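Local structure of dihydropteridine reductase (Dictyostelium discoideum, 3ORF) at residues 184-189 with 221-226. The protein catalyses the NADH- or NADPH-dependent reduction of quinonoid dihydropteridine to tetrahydropteridine, working as a homodimer of the short-chain dehydrogenase/reductase family. Sequence-based numbering, arbitrary orientation.
Sequences TSLGIL and FEWSTN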
loop_
_atom_site.group_PDB
_atom_site.type_symbol
_atom_site.label_atom_id
_atom_site.label_comp_id
_atom_site.label_asym_id
_atom_site.label_seq_id
_atom_site.Cartn_x
_atom_site.Cartn_y
_atom_site.Cartn_z
ATOM N N THR A 184 0.199 -4.310 -21.724
ATOM C CA THR A 184 -0.574 -3.156 -21.283
ATOM C C THR A 184 -1.020 -3.539 -19.885
ATOM O O THR A 184 -1.606 -4.612 -19.716
ATOM C CB THR A 184 -1.836 -2.988 -22.139
ATOM O OG1 THR A 184 -1.457 -2.538 -23.429
ATOM C CG2 THR A 184 -2.777 -1.921 -21.565
ATOM N N SER A 185 -0.687 -2.688 -18.916
ATOM C CA SER A 185 -1.084 -2.807 -17.496
ATOM C C SER A 185 -2.236 -1.782 -17.260
ATOM O O SER A 185 -2.047 -0.581 -17.550
ATOM C CB SER A 185 0.120 -2.434 -16.649
ATOM O OG SER A 185 -0.149 -2.328 -15.249
ATOM N N LEU A 186 -3.405 -2.269 -16.784
ATOM C CA LEU A 186 -4.593 -1.460 -16.472
ATOM C C LEU A 186 -5.124 -1.800 -15.073
ATOM O O LEU A 186 -4.909 -2.896 -14.537
ATOM C CB LEU A 186 -5.733 -1.767 -17.486
ATOM C CG LEU A 186 -5.351 -1.460 -18.932
ATOM C CD1 LEU A 186 -6.420 -1.896 -19.851
ATOM C CD2 LEU A 186 -4.974 0.046 -19.091
ATOM N N GLY A 187 -5.853 -0.858 -14.495
ATOM C CA GLY A 187 -6.595 -1.089 -13.305
ATOM C C GLY A 187 -8.042 -0.910 -13.711
ATOM O O GLY A 187 -8.347 -0.008 -14.517
ATOM N N ILE A 188 -8.947 -1.753 -13.185
ATOM C CA ILE A 188 -10.391 -1.486 -13.335
ATOM C C ILE A 188 -10.856 -1.120 -11.967
ATOM O O ILE A 188 -10.454 -1.763 -10.978
ATOM C CB ILE A 188 -11.194 -2.688 -13.899
ATOM C CG1 ILE A 188 -10.939 -3.935 -13.082
ATOM C CG2 ILE A 188 -10.898 -2.870 -15.405
ATOM C CD1 ILE A 188 -11.619 -5.159 -13.637
ATOM N N LEU A 189 -11.617 -0.018 -11.890
ATOM C CA LEU A 189 -11.898 0.642 -10.624
ATOM C C LEU A 189 -13.423 0.796 -10.566
ATOM O O LEU A 189 -13.965 1.811 -10.955
ATOM C CB LEU A 189 -11.213 2.046 -10.512
ATOM C CG LEU A 189 -9.827 2.258 -9.870
ATOM C CD1 LEU A 189 -8.791 1.477 -10.669
ATOM C CD2 LEU A 189 -9.531 3.750 -9.903
ATOM N N PHE A 221 -12.826 -8.788 -22.309
ATOM C CA PHE A 221 -12.781 -9.503 -23.562
ATOM C C PHE A 221 -12.527 -8.592 -24.751
ATOM O O PHE A 221 -11.696 -8.919 -25.574
ATOM C CB PHE A 221 -14.039 -10.329 -23.809
ATOM C CG PHE A 221 -13.892 -11.257 -25.014
ATOM C CD1 PHE A 221 -13.077 -12.366 -24.939
ATOM C CD2 PHE A 221 -14.609 -11.016 -26.185
ATOM C CE1 PHE A 221 -12.964 -13.247 -26.075
ATOM C CE2 PHE A 221 -14.528 -11.866 -27.308
ATOM C CZ PHE A 221 -13.697 -12.972 -27.270
ATOM N N GLU A 222 -13.233 -7.463 -24.841
ATOM C CA GLU A 222 -12.952 -6.442 -25.873
ATOM C C GLU A 222 -11.481 -5.979 -25.845
ATOM O O GLU A 222 -10.848 -5.898 -26.895
ATOM C CB GLU A 222 -13.966 -5.269 -25.793
ATOM C CG GLU A 222 -13.674 -4.010 -26.661
ATOM C CD GLU A 222 -14.559 -2.745 -26.302
ATOM O OE1 GLU A 222 -15.125 -2.628 -25.173
ATOM O OE2 GLU A 222 -14.653 -1.832 -27.167
ATOM N N TRP A 223 -10.917 -5.716 -24.670
ATOM C CA TRP A 223 -9.524 -5.313 -24.621
ATOM C C TRP A 223 -8.585 -6.464 -24.991
ATOM O O TRP A 223 -7.543 -6.227 -25.517
ATOM C CB TRP A 223 -9.114 -4.787 -23.241
ATOM C CG TRP A 223 -9.742 -3.459 -22.765
ATOM C CD1 TRP A 223 -10.233 -2.428 -23.512
ATOM C CD2 TRP A 223 -9.917 -3.070 -21.386
ATOM N NE1 TRP A 223 -10.707 -1.415 -22.678
ATOM C CE2 TRP A 223 -10.503 -1.783 -21.378
ATOM C CE3 TRP A 223 -9.588 -3.680 -20.157
ATOM C CZ2 TRP A 223 -10.822 -1.123 -20.200
ATOM C CZ3 TRP A 223 -9.898 -2.995 -18.960
ATOM C CH2 TRP A 223 -10.514 -1.750 -19.000
ATOM N N SER A 224 -8.957 -7.695 -24.652
ATOM C CA SER A 224 -8.151 -8.902 -24.968
ATOM C C SER A 224 -8.014 -9.246 -26.469
ATOM O O SER A 224 -7.009 -9.824 -26.855
ATOM C CB SER A 224 -8.748 -10.100 -24.271
ATOM O OG SER A 224 -8.623 -9.845 -22.899
ATOM N N THR A 225 -9.001 -8.849 -27.274
ATOM C CA THR A 225 -9.115 -9.241 -28.672
ATOM C C THR A 225 -8.962 -8.072 -29.644
ATOM O O THR A 225 -8.686 -8.297 -30.800
ATOM C CB THR A 225 -10.454 -9.903 -28.942
ATOM O OG1 THR A 225 -11.496 -9.058 -28.459
ATOM C CG2 THR A 225 -10.552 -11.231 -28.221
ATOM N N ASN A 226 -9.107 -6.838 -29.164
ATOM C CA ASN A 226 -8.981 -5.630 -29.980
ATOM C C ASN A 226 -8.018 -4.629 -29.319
ATOM O O ASN A 226 -8.384 -3.678 -28.580
ATOM C CB ASN A 226 -10.356 -5.042 -30.202
ATOM C CG ASN A 226 -10.326 -3.747 -30.973
ATOM O OD1 ASN A 226 -9.295 -3.334 -31.506
ATOM N ND2 ASN A 226 -11.490 -3.085 -31.039
#
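The indole of W223 takes L186 on one face and I188 at its edge. This is helix-on-sheet packing in the Rossmann fold. CD1 of L186 sits over the six-membered ring of W223 as a CH-pi contact, 3.8 Å from the centroid and 19° off the ring normal. L186 CD1 lies off centre, toward the rim, nearest to W223 CE3 at 3.6 Å. CG2 of I188 stays near the ring plane and meets the far rim, 3.7 Å from W223 CZ3 and close to W223 CH2. W223 is in the last turn of helix 213-225, and L186 and I188 are alternate residues of strand 184-190, so both reach out from the same side of the sheet. The CG of W223 is anti to its own carbonyl carbon (chi1 -67°), which carries the indole toward strand 184-190. L139 and V237, on the two neighbouring strands, also touch W223. With an alanine in place of W223, L186 CD1 and I188 CG2 would probably lose their aromatic partner and a gap would be likely to open between helix and sheet. No hydrogen bond joins the two segments; the contact is apolar and buried. The NAD lies about 8 Å from the I188 side chain. Within the last helical turn, the hydroxyl OG1 of T225 donates to F221 O at 2.9 Å, tilted 30° from the carbonyl plane, while T225 CG2 rests over one face of the F221 ring.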